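Local coordinates for protein predicted aminoglycoside phosphotransferase (Brachybacterium faecium, PDB 5UXC) that probably phosphorylates macrolide antibiotics on the 2' hydroxyl with a guanine nucleotide as phosphate donor, and here holds GDP, magnesium and azithromycin, at residues Pro99-Ala104 with Glu197-His202; Thr118-Ser123 with Thr203-Glu208; Gly17-Gly22 with Arg40-Gly45. All coordinates share one frame; numbering follows the deposited sequence. Where two conformers were deposited one is given.

Interaction 1 (Pro99-Ala104 with Glu197-His202). With MG (magnesium ion), chain B; GDP (guanosine-5'-diphosphate), chain C.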
# COMPACT_ATOMS: atom_id res chain seq x y z
N PRO A 99 -6.47 -11.64 5.50
CA PRO A 99 -5.44 -11.07 4.61
C PRO A 99 -5.03 -12.09 3.55
O PRO A 99 -4.86 -13.28 3.85
CB PRO A 99 -4.29 -10.76 5.56
CG PRO A 99 -4.95 -10.64 6.96
CD PRO A 99 -6.07 -11.64 6.92
N GLY A 100 -4.90 -11.61 2.32
CA GLY A 100 -4.51 -12.52 1.23
C GLY A 100 -3.12 -13.10 1.41
O GLY A 100 -2.83 -14.22 0.93
N LEU A 101 -2.24 -12.36 2.06
CA LEU A 101 -1.02 -12.95 2.59
C LEU A 101 -0.64 -12.23 3.86
O LEU A 101 -1.13 -11.14 4.14
CB LEU A 101 0.13 -12.92 1.54
CG LEU A 101 0.63 -11.55 1.08
CD1 LEU A 101 1.61 -10.97 2.09
CD2 LEU A 101 1.26 -11.58 -0.37
N THR A 102 0.25 -12.84 4.65
CA THR A 102 0.78 -12.16 5.83
C THR A 102 2.30 -12.28 5.84
O THR A 102 2.85 -13.34 5.54
CB THR A 102 0.15 -12.72 7.12
OG1 THR A 102 0.49 -14.09 7.27
CG2 THR A 102 -1.35 -12.64 7.02
N VAL A 103 2.98 -11.16 6.12
CA VAL A 103 4.44 -11.11 6.17
C VAL A 103 4.85 -11.02 7.64
O VAL A 103 4.57 -10.02 8.31
CB VAL A 103 5.01 -9.92 5.38
CG1 VAL A 103 6.55 -9.99 5.33
CG2 VAL A 103 4.45 -9.87 4.00
N ALA A 104 5.50 -12.07 8.12
CA ALA A 104 5.94 -12.10 9.51
C ALA A 104 7.04 -11.05 9.76
O ALA A 104 7.56 -10.41 8.84
CB ALA A 104 6.45 -13.49 9.89
N GLU A 197 0.15 0.93 -2.33
CA GLU A 197 0.81 -0.26 -1.80
C GLU A 197 -0.19 -1.40 -1.85
O GLU A 197 -0.45 -2.09 -0.85
CB GLU A 197 1.34 -0.00 -0.39
CG GLU A 197 2.43 -0.98 -0.04
CD GLU A 197 3.27 -0.49 1.11
OE1 GLU A 197 3.93 0.57 0.97
OE2 GLU A 197 3.21 -1.16 2.15
N LEU A 198 -0.78 -1.61 -3.04
CA LEU A 198 -1.90 -2.54 -3.19
C LEU A 198 -1.32 -3.91 -3.55
O LEU A 198 -0.91 -4.13 -4.69
CB LEU A 198 -2.89 -2.08 -4.25
CG LEU A 198 -4.19 -2.88 -4.19
CD1 LEU A 198 -4.93 -2.67 -2.81
CD2 LEU A 198 -5.10 -2.43 -5.24
N TYR A 199 -1.30 -4.81 -2.57
CA TYR A 199 -0.89 -6.20 -2.71
C TYR A 199 -1.64 -6.97 -1.65
O TYR A 199 -2.38 -6.37 -0.84
CB TYR A 199 0.64 -6.33 -2.59
CG TYR A 199 1.27 -6.21 -1.22
CD1 TYR A 199 1.27 -4.99 -0.52
CD2 TYR A 199 1.92 -7.29 -0.65
CE1 TYR A 199 1.91 -4.88 0.74
CE2 TYR A 199 2.55 -7.19 0.58
CZ TYR A 199 2.57 -6.01 1.25
OH TYR A 199 3.18 -5.94 2.47
N PRO A 200 -1.58 -8.31 -1.63
CA PRO A 200 -2.56 -9.07 -0.84
C PRO A 200 -2.44 -8.94 0.66
O PRO A 200 -3.40 -9.32 1.31
CB PRO A 200 -2.34 -10.54 -1.27
CG PRO A 200 -1.93 -10.36 -2.73
CD PRO A 200 -1.00 -9.15 -2.72
N ALA A 201 -1.34 -8.41 1.21
CA ALA A 201 -1.31 -8.12 2.65
C ALA A 201 -2.34 -7.07 3.02
O ALA A 201 -2.74 -6.98 4.20
CB ALA A 201 0.06 -7.59 3.09
N HIS A 202 -2.71 -6.22 2.06
CA HIS A 202 -3.66 -5.16 2.38
C HIS A 202 -5.03 -5.40 1.73
O HIS A 202 -5.87 -4.50 1.79
CB HIS A 202 -3.06 -3.79 1.96
CG HIS A 202 -1.73 -3.46 2.61
ND1 HIS A 202 -0.83 -2.57 2.06
CD2 HIS A 202 -1.20 -3.83 3.81
CE1 HIS A 202 0.22 -2.45 2.88
NE2 HIS A 202 0.03 -3.20 3.96
MG MG B . 0.50 -2.19 5.79
PB GDP C . 1.12 -0.98 8.92
O1B GDP C . 1.56 -1.57 7.61
O2B GDP C . 1.33 0.47 9.05
O3B GDP C . 1.91 -1.79 10.03
O3A GDP C . -0.46 -1.24 9.12
PA GDP C . -1.56 -2.07 8.34
O1A GDP C . -2.73 -1.14 8.30
O2A GDP C . -1.05 -2.60 7.01
O5' GDP C . -1.98 -3.29 9.26
C5' GDP C . -0.97 -4.27 9.54
C4' GDP C . -1.52 -5.65 9.32
O4' GDP C . -2.55 -5.88 10.27
C3' GDP C . -2.20 -5.82 7.96
O3' GDP C . -1.32 -6.15 6.85
C2' GDP C . -3.14 -6.96 8.23
O2' GDP C . -2.41 -8.22 8.34
C1' GDP C . -3.57 -6.66 9.67
N9 GDP C . -4.82 -5.83 9.72
C8 GDP C . -4.90 -4.50 9.81
N7 GDP C . -6.22 -4.12 9.86
C5 GDP C . -6.95 -5.26 9.78
C6 GDP C . -8.36 -5.65 9.77
O6 GDP C . -9.26 -4.78 9.87
N1 GDP C . -8.68 -6.96 9.71
C2 GDP C . -7.75 -7.94 9.64
N2 GDP C . -8.15 -9.22 9.58
N3 GDP C . -6.43 -7.68 9.62
C4 GDP C . -6.00 -6.38 9.67
O HOH W 1 -1.27 -8.93 5.92
O HOH W 2 2.33 -1.68 4.92
O HOH W 3 1.14 -4.20 6.30
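Leu101 lays its two methyl branches over the bend at Tyr199-Ala201. CD2 rests 3.9 Å from Pro200 CB and CD1 3.9 Å from Ala201 CB, while Leu101 CD1 comes obliquely to CE2 of Tyr199, a little farther off. The chi1 of 63° tucks Leu101 CG between its own backbone N and carbonyl carbon, which brings the branches back over the loop. Beside it, Gly100 has no side chain, which suits a backbone lying this close to the Pro200 ring. Pro200 O receives two weak bonds, from Gly100 N and Leu101 N, and the CA-H of Ala201 points at Leu101 O, 3.4 Å from Ala201 CA. One water donates to both Leu101 O and Ala201 O and also bonds the two ribose hydroxyls of GDP; O3' donates directly to Ala201 O. In the kinase-like aminoglycoside phosphotransferase fold, residues 197-202 probably belong to the catalytic loop, and His202 probably stands where relatives carry a metal-binding asparagine. Its NE2 binds magnesium at 2.1 Å, with Asp215, both GDP phosphates and two waters completing the shell. The imidazole is steadied from behind: His202 ND1 donates to Glu197 O over 3.0 Å, 22° out of the ring plane, and Tyr199 CE1 lies 3.6 Å above one face of the His202 ring. One magnesium-bound water may donate to Glu197 OE2.

Interaction 2 (Thr118-Ser123 with Thr203-Glu208). With ZIT (azithromycin), chain H; SO4 (sulfate ion), chain E.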
# COMPACT_ATOMS: atom_id res chain seq x y z
N THR A 118 -8.86 -16.89 -10.67
CA THR A 118 -9.65 -16.01 -11.53
C THR A 118 -10.63 -15.17 -10.69
O THR A 118 -10.88 -14.01 -11.02
CB THR A 118 -10.43 -16.81 -12.57
OG1 THR A 118 -11.27 -17.74 -11.90
CG2 THR A 118 -9.50 -17.61 -13.45
N VAL A 119 -11.16 -15.73 -9.60
CA VAL A 119 -12.07 -14.94 -8.76
C VAL A 119 -11.34 -13.75 -8.15
O VAL A 119 -11.84 -12.62 -8.17
CB VAL A 119 -12.69 -15.84 -7.67
CG1 VAL A 119 -13.39 -14.99 -6.57
CG2 VAL A 119 -13.61 -16.85 -8.38
N TYR A 120 -10.14 -13.99 -7.60
CA TYR A 120 -9.36 -12.88 -7.04
C TYR A 120 -9.02 -11.84 -8.12
O TYR A 120 -9.14 -10.63 -7.90
CB TYR A 120 -8.08 -13.38 -6.36
CG TYR A 120 -7.31 -12.23 -5.64
CD1 TYR A 120 -7.77 -11.70 -4.44
CD2 TYR A 120 -6.15 -11.69 -6.19
CE1 TYR A 120 -7.08 -10.65 -3.79
CE2 TYR A 120 -5.44 -10.65 -5.59
CZ TYR A 120 -5.92 -10.12 -4.37
OH TYR A 120 -5.22 -9.08 -3.76
N ALA A 121 -8.62 -12.29 -9.31
CA ALA A 121 -8.26 -11.33 -10.36
C ALA A 121 -9.44 -10.43 -10.73
O ALA A 121 -9.27 -9.23 -10.93
CB ALA A 121 -7.78 -12.08 -11.61
N ARG A 122 -10.61 -11.03 -10.87
CA ARG A 122 -11.80 -10.26 -11.22
C ARG A 122 -12.13 -9.28 -10.12
O ARG A 122 -12.47 -8.16 -10.37
CB ARG A 122 -12.99 -11.17 -11.45
CG ARG A 122 -13.14 -11.64 -12.88
CD ARG A 122 -14.44 -12.42 -13.07
NE ARG A 122 -14.21 -13.86 -13.09
CZ ARG A 122 -14.62 -14.69 -12.13
NH1 ARG A 122 -15.27 -14.24 -11.07
NH2 ARG A 122 -14.37 -15.98 -12.24
N SER A 123 -12.04 -9.74 -8.88
CA SER A 123 -12.32 -8.85 -7.74
C SER A 123 -11.35 -7.67 -7.69
O SER A 123 -11.76 -6.51 -7.46
CB SER A 123 -12.23 -9.71 -6.47
OG SER A 123 -12.63 -8.95 -5.36
N THR A 203 -5.29 -6.60 1.14
CA THR A 203 -6.63 -6.93 0.64
C THR A 203 -7.18 -8.10 1.46
O THR A 203 -6.69 -9.24 1.36
CB THR A 203 -6.64 -7.28 -0.85
OG1 THR A 203 -5.83 -8.44 -1.08
CG2 THR A 203 -6.04 -6.13 -1.65
N LEU A 204 -8.19 -7.84 2.28
CA LEU A 204 -8.82 -8.96 2.96
C LEU A 204 -9.76 -9.67 2.00
O LEU A 204 -10.43 -9.02 1.18
CB LEU A 204 -9.62 -8.47 4.18
CG LEU A 204 -8.86 -7.61 5.17
CD1 LEU A 204 -9.76 -7.31 6.42
CD2 LEU A 204 -7.59 -8.37 5.66
N VAL A 205 -9.83 -11.00 2.12
CA VAL A 205 -10.67 -11.79 1.24
C VAL A 205 -11.57 -12.75 2.01
O VAL A 205 -11.26 -13.19 3.13
CB VAL A 205 -9.82 -12.60 0.21
CG1 VAL A 205 -8.90 -11.68 -0.57
CG2 VAL A 205 -8.95 -13.63 0.92
N GLU A 206 -12.64 -13.17 1.33
CA GLU A 206 -13.40 -14.34 1.71
C GLU A 206 -13.81 -15.07 0.44
O GLU A 206 -14.38 -14.46 -0.47
CB GLU A 206 -14.63 -13.99 2.56
CG GLU A 206 -15.31 -15.28 3.13
CD GLU A 206 -16.53 -14.99 3.99
OE1 GLU A 206 -17.67 -15.28 3.54
OE2 GLU A 206 -16.35 -14.45 5.10
N ASP A 207 -13.54 -16.38 0.37
CA ASP A 207 -13.82 -17.15 -0.86
C ASP A 207 -13.23 -16.48 -2.09
O ASP A 207 -13.86 -16.46 -3.15
CB ASP A 207 -15.31 -17.39 -1.04
CG ASP A 207 -15.87 -18.30 0.05
OD1 ASP A 207 -15.19 -19.30 0.37
OD2 ASP A 207 -16.94 -18.00 0.61
N GLU A 208 -12.01 -15.97 -1.92
CA GLU A 208 -11.13 -15.40 -2.93
C GLU A 208 -11.61 -14.04 -3.42
O GLU A 208 -10.96 -13.45 -4.28
CB GLU A 208 -10.93 -16.35 -4.13
CG GLU A 208 -10.31 -17.69 -3.69
CD GLU A 208 -9.91 -18.59 -4.84
OE1 GLU A 208 -10.58 -18.58 -5.89
OE2 GLU A 208 -8.91 -19.29 -4.68
C1 ZIT H . -19.20 -8.90 1.94
C2 ZIT H . -18.69 -7.44 2.20
C3 ZIT H . -19.85 -6.50 1.96
C4 ZIT H . -19.48 -5.50 0.82
C5 ZIT H . -20.73 -4.69 0.40
C6 ZIT H . -21.35 -5.36 -0.80
C7 ZIT H . -20.53 -5.12 -2.08
C8 ZIT H . -21.11 -5.84 -3.36
C9 ZIT H . -20.36 -7.17 -3.69
N10 ZIT H . -20.86 -8.32 -2.78
C11 ZIT H . -19.89 -9.39 -2.67
C12 ZIT H . -19.89 -9.89 -1.22
C13 ZIT H . -18.76 -10.85 -0.83
C14 ZIT H . -18.80 -10.94 0.68
C15 ZIT H . -17.99 -12.10 1.21
C16 ZIT H . -18.00 -12.06 2.77
C17 ZIT H . -18.03 -7.42 3.54
C18 ZIT H . -18.35 -4.65 1.34
C19 ZIT H . -22.75 -4.78 -0.97
C20 ZIT H . -20.95 -4.98 -4.53
C21 ZIT H . -22.19 -8.75 -3.24
C22 ZIT H . -20.13 -10.50 -3.69
C23 ZIT H . -17.40 -10.32 -1.30
O1 ZIT H . -20.31 -9.31 2.26
O6 ZIT H . -21.48 -6.78 -0.62
O12 ZIT H . -21.13 -10.47 -0.89
O13 ZIT H . -18.96 -12.17 -1.38
O14 ZIT H . -18.21 -9.75 1.22
C1A ZIT H . -20.63 -2.32 0.98
C2A ZIT H . -19.92 -1.03 0.64
C3A ZIT H . -20.24 -0.00 1.69
C4A ZIT H . -21.73 0.15 1.79
C5A ZIT H . -22.43 -1.18 2.09
C6A ZIT H . -23.91 -1.08 2.05
C7A ZIT H . -20.06 1.93 0.11
C8A ZIT H . -19.55 2.32 2.36
O1A ZIT H . -20.37 -3.34 0.05
O2A ZIT H . -18.49 -1.24 0.67
N3A ZIT H . -19.54 1.28 1.30
O5A ZIT H . -22.07 -2.11 1.01
C1B ZIT H . -21.19 -6.46 3.94
C2B ZIT H . -21.20 -5.92 5.33
C3B ZIT H . -21.96 -4.64 5.46
C4B ZIT H . -23.30 -4.73 4.83
C5B ZIT H . -23.17 -5.12 3.38
C6B ZIT H . -24.54 -5.23 2.75
C7B ZIT H . -22.13 -4.29 6.99
C8B ZIT H . -19.94 -3.33 5.26
O1B ZIT H . -20.24 -5.76 3.14
O3B ZIT H . -21.24 -3.59 4.78
O4B ZIT H . -23.92 -3.42 4.87
O5B ZIT H . -22.51 -6.42 3.24
S SO4 E . -11.83 -17.94 3.26
O1 SO4 E . -12.45 -17.60 4.56
O2 SO4 E . -12.89 -18.18 2.28
O3 SO4 E . -10.97 -19.12 3.40
O4 SO4 E . -10.95 -16.83 2.83
O HOH W 4 -10.90 -18.79 -8.55
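Tyr120 and Glu208 bring the two backbones within 5.1 Å of each other, CA to CA, with Glu208 O set against the CA-H of Tyr120, 3.2 Å from Tyr120 CA. CG of Tyr120 stands opposite its backbone N (chi1 -175°), which sends the phenol outward from the helix and along the strand. Three groups meet the ring at its edge: Glu208 O beside CD1, Val205 CG1 at 3.8 Å from Tyr120 CE1, and Thr203 OG1 in the ring plane at the phenolic end. There Tyr120 OH and Thr203 OG1 share a hydrogen bond of 2.8 Å in which either may donate, so each buried hydroxyl finds a polar partner in the other. A tyrosine suits this place because its apolar ring spans the gap and its polar tip finds a partner. The contact seats the first turns of helix 118-132 on the hairpin formed by strands 203-206 and 209-213. Asp207 and Glu208, both with positive phi, make its tight two-residue turn, close to type I', and a sulfate ion accepts from Asp207 N at 2.7 Å. Next to the turn, Val119 CG1 packs 3.7 Å from Glu208 CB, the two side chains crossing at about a right angle. A water bridges the helix start and the hairpin, accepting from Val119 N and donating to Glu208 OE1. Ser123 OG, one turn on, bonds Ile210 N on the hairpin's second strand.

Interaction 3 (Gly17-Gly22 with Arg40-Gly45). With ZIT (azithromycin), chain G.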
# COMPACT_ATOMS: atom_id res chain seq x y z
N GLY A 17 -12.76 6.37 25.12
CA GLY A 17 -14.08 5.77 25.07
C GLY A 17 -14.10 4.31 24.69
O GLY A 17 -15.19 3.76 24.49
N LEU A 18 -12.95 3.66 24.59
CA LEU A 18 -12.90 2.27 24.15
C LEU A 18 -12.50 1.42 25.35
O LEU A 18 -11.38 1.51 25.85
CB LEU A 18 -11.94 2.13 22.96
CG LEU A 18 -11.85 0.78 22.28
CD1 LEU A 18 -13.21 0.23 21.83
CD2 LEU A 18 -10.88 0.91 21.17
N ASP A 19 -13.44 0.59 25.82
CA ASP A 19 -13.27 -0.23 27.02
C ASP A 19 -12.84 -1.63 26.59
O ASP A 19 -13.68 -2.48 26.28
CB ASP A 19 -14.59 -0.25 27.76
CG ASP A 19 -14.53 -0.95 29.10
OD1 ASP A 19 -13.46 -1.03 29.74
OD2 ASP A 19 -15.62 -1.37 29.52
N LEU A 20 -11.55 -1.88 26.58
CA LEU A 20 -11.03 -3.12 26.02
C LEU A 20 -10.78 -4.20 27.08
O LEU A 20 -10.39 -3.90 28.22
CB LEU A 20 -9.72 -2.84 25.29
CG LEU A 20 -9.86 -1.87 24.14
CD1 LEU A 20 -8.43 -1.59 23.59
CD2 LEU A 20 -10.76 -2.45 23.03
N ASP A 21 -10.97 -5.45 26.67
CA ASP A 21 -10.55 -6.60 27.48
C ASP A 21 -9.06 -6.82 27.26
O ASP A 21 -8.64 -7.34 26.21
CB ASP A 21 -11.37 -7.84 27.11
CG ASP A 21 -10.87 -9.11 27.79
OD1 ASP A 21 -9.87 -9.07 28.54
OD2 ASP A 21 -11.52 -10.16 27.58
N GLY A 22 -8.28 -6.43 28.27
CA GLY A 22 -6.83 -6.38 28.12
C GLY A 22 -6.19 -7.71 27.81
O GLY A 22 -5.07 -7.75 27.26
N ARG A 40 -10.36 -6.95 21.60
CA ARG A 40 -11.82 -7.02 21.72
C ARG A 40 -12.33 -6.11 22.84
O ARG A 40 -11.75 -6.04 23.92
CB ARG A 40 -12.26 -8.47 21.99
CG ARG A 40 -13.77 -8.70 21.91
CD ARG A 40 -14.06 -10.23 21.80
NE ARG A 40 -13.59 -10.72 20.50
CZ ARG A 40 -12.64 -11.63 20.29
NH1 ARG A 40 -12.00 -12.22 21.31
NH2 ARG A 40 -12.33 -11.95 19.03
N ALA A 41 -13.41 -5.41 22.56
CA ALA A 41 -14.05 -4.61 23.61
C ALA A 41 -14.93 -5.49 24.49
O ALA A 41 -15.40 -6.56 24.08
CB ALA A 41 -14.88 -3.50 22.97
N HIS A 42 -15.17 -5.01 25.71
CA HIS A 42 -16.00 -5.76 26.63
C HIS A 42 -17.42 -5.96 26.10
O HIS A 42 -18.07 -6.94 26.47
CB HIS A 42 -16.02 -5.05 27.97
CG HIS A 42 -14.80 -5.30 28.79
ND1 HIS A 42 -14.38 -6.57 29.13
CD2 HIS A 42 -13.93 -4.44 29.39
CE1 HIS A 42 -13.33 -6.49 29.92
NE2 HIS A 42 -13.03 -5.21 30.09
N ASP A 43 -17.91 -5.06 25.22
CA ASP A 43 -19.21 -5.26 24.58
C ASP A 43 -19.16 -6.24 23.41
O ASP A 43 -20.19 -6.45 22.77
CB ASP A 43 -19.81 -3.92 24.13
CG ASP A 43 -19.06 -3.24 22.93
OD1 ASP A 43 -18.21 -3.84 22.20
OD2 ASP A 43 -19.36 -2.02 22.72
N GLY A 44 -18.01 -6.87 23.15
CA GLY A 44 -17.89 -7.90 22.16
C GLY A 44 -17.32 -7.44 20.83
O GLY A 44 -16.86 -8.28 20.05
N GLY A 45 -17.25 -6.14 20.59
CA GLY A 45 -16.78 -5.67 19.28
C GLY A 45 -15.28 -5.84 19.12
O GLY A 45 -14.50 -5.70 20.07
C1 ZIT G . -8.64 -11.63 16.46
C2 ZIT G . -8.03 -11.77 15.03
C3 ZIT G . -8.22 -13.22 14.66
C4 ZIT G . -6.81 -13.86 14.74
C5 ZIT G . -7.06 -15.39 14.70
C6 ZIT G . -6.51 -16.10 15.93
C7 ZIT G . -5.05 -15.71 16.30
C8 ZIT G . -4.61 -16.42 17.64
C9 ZIT G . -5.14 -15.76 18.98
N10 ZIT G . -5.04 -14.21 19.07
C11 ZIT G . -5.91 -13.57 20.04
C12 ZIT G . -7.12 -12.97 19.35
C13 ZIT G . -7.28 -11.49 19.67
C14 ZIT G . -8.35 -10.94 18.75
C15 ZIT G . -8.72 -9.51 19.08
C16 ZIT G . -9.94 -9.12 18.18
C17 ZIT G . -8.66 -10.75 14.13
C18 ZIT G . -5.97 -13.28 13.63
C19 ZIT G . -6.62 -17.64 15.89
C20 ZIT G . -3.15 -16.57 17.62
C21 ZIT G . -3.70 -13.79 19.45
C22 ZIT G . -6.34 -14.51 21.14
C23 ZIT G . -5.95 -10.77 19.43
O1 ZIT G . -9.73 -12.09 16.74
O6 ZIT G . -7.37 -15.65 16.96
O12 ZIT G . -8.28 -13.63 19.78
O13 ZIT G . -7.66 -11.33 21.06
O14 ZIT G . -7.78 -10.92 17.44
C1A ZIT G . -6.02 -16.72 12.78
C2A ZIT G . -6.67 -17.17 11.49
C3A ZIT G . -5.71 -17.49 10.39
C4A ZIT G . -4.75 -16.39 10.24
C5A ZIT G . -3.95 -16.26 11.52
C6A ZIT G . -2.90 -15.24 11.38
C7A ZIT G . -5.59 -17.42 7.96
C8A ZIT G . -6.81 -19.16 8.99
O1A ZIT G . -7.01 -15.93 13.37
O2A ZIT G . -7.50 -18.29 11.79
N3A ZIT G . -6.42 -17.75 9.10
O5A ZIT G . -4.82 -15.89 12.65
C1B ZIT G . -10.19 -13.61 13.33
C2B ZIT G . -10.72 -13.29 11.96
C3B ZIT G . -10.49 -14.37 10.95
C4B ZIT G . -10.91 -15.71 11.49
C5B ZIT G . -10.19 -16.02 12.78
C6B ZIT G . -10.64 -17.36 13.32
C7B ZIT G . -11.28 -14.09 9.62
C8B ZIT G . -8.48 -13.34 10.02
O1B ZIT G . -8.80 -13.41 13.36
O3B ZIT G . -9.10 -14.44 10.65
O4B ZIT G . -10.59 -16.75 10.54
O5B ZIT G . -10.47 -15.00 13.79
O HOH W 5 -17.07 -2.30 25.55
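His42 reaches back over the loop of Asp19-Asp21, and each part of its side chain finds something there. CB lies near Asp19 O, and chi1 of -79° places CG beside the backbone N, turning the imidazole toward the loop. At the ring edge, CD2 approaches the Asp19 carboxylate, 3.5 Å from Asp19 OD1 in the conformer described, one of two for this aspartate. CE1, on the other flank, meets Asp21 CB at 3.7 Å, and Asp21 CA sits 3.6 Å above one face of the His42 ring, toward its rim. NE2 comes near Leu20 O, but the angle is too poor for a hydrogen bond. The Asp21 carboxylate is engaged elsewhere, its OD1 accepting from Gly23 N. Alongside this contact the backbones form a single antiparallel bridge, with Leu20 and Ala41 as a non-hydrogen-bonded pair. Its two nearly straight bonds run from His42 N to Asp19 O (3.0 Å) and from Asp21 N to Arg40 O (2.9 Å). This ties the loop after helix 6-15, which ends in a Schellman motif at Gly17, to the turn joining strands 34-40 and 46-52 in the N-terminal sheet of the kinase-like fold. Alanine is small enough for the close bridge: Leu18 CD1 and Leu20 CD2 both reach Ala41 CB, and both leucines continue onto Leu49. The turn itself is type I from Ala41 to Gly44, tightened by an Asx turn in which Asp43 OD1 accepts from Gly45 N at 3.0 Å. Gly44 takes a positive phi of 99°, where a side chain would press on the preceding carbonyl. Arg40, salt-bridged through NE to Asp46, lines the azithromycin pocket, its NH2 3.5 Å from O1 of the macrolide.

Interactions 1 and 2 form one continuous piece of structure, their centres about 13 Å apart. Strands 98-103 and 203-206 are neighbours in a four-stranded antiparallel sheet, with a probable hydrogen bond of 3.1 Å from Gly100 N to Thr203 O. Pro200 CG also packs against Tyr120 OH at 3.7 Å, so the loop carrying the magnesium ligand His202 rests on the helix of interaction 2. Interaction 3 belongs to the other sheet, its centre about 26 Å from that of interaction 1 and about 31 Å from that of interaction 2. Arg40 and Pro99 both approach a bound azithromycin; the Arg40 side chain is about 11 Å from GDP, whereas interaction 1 touches it. A second azithromycin lies against Glu206.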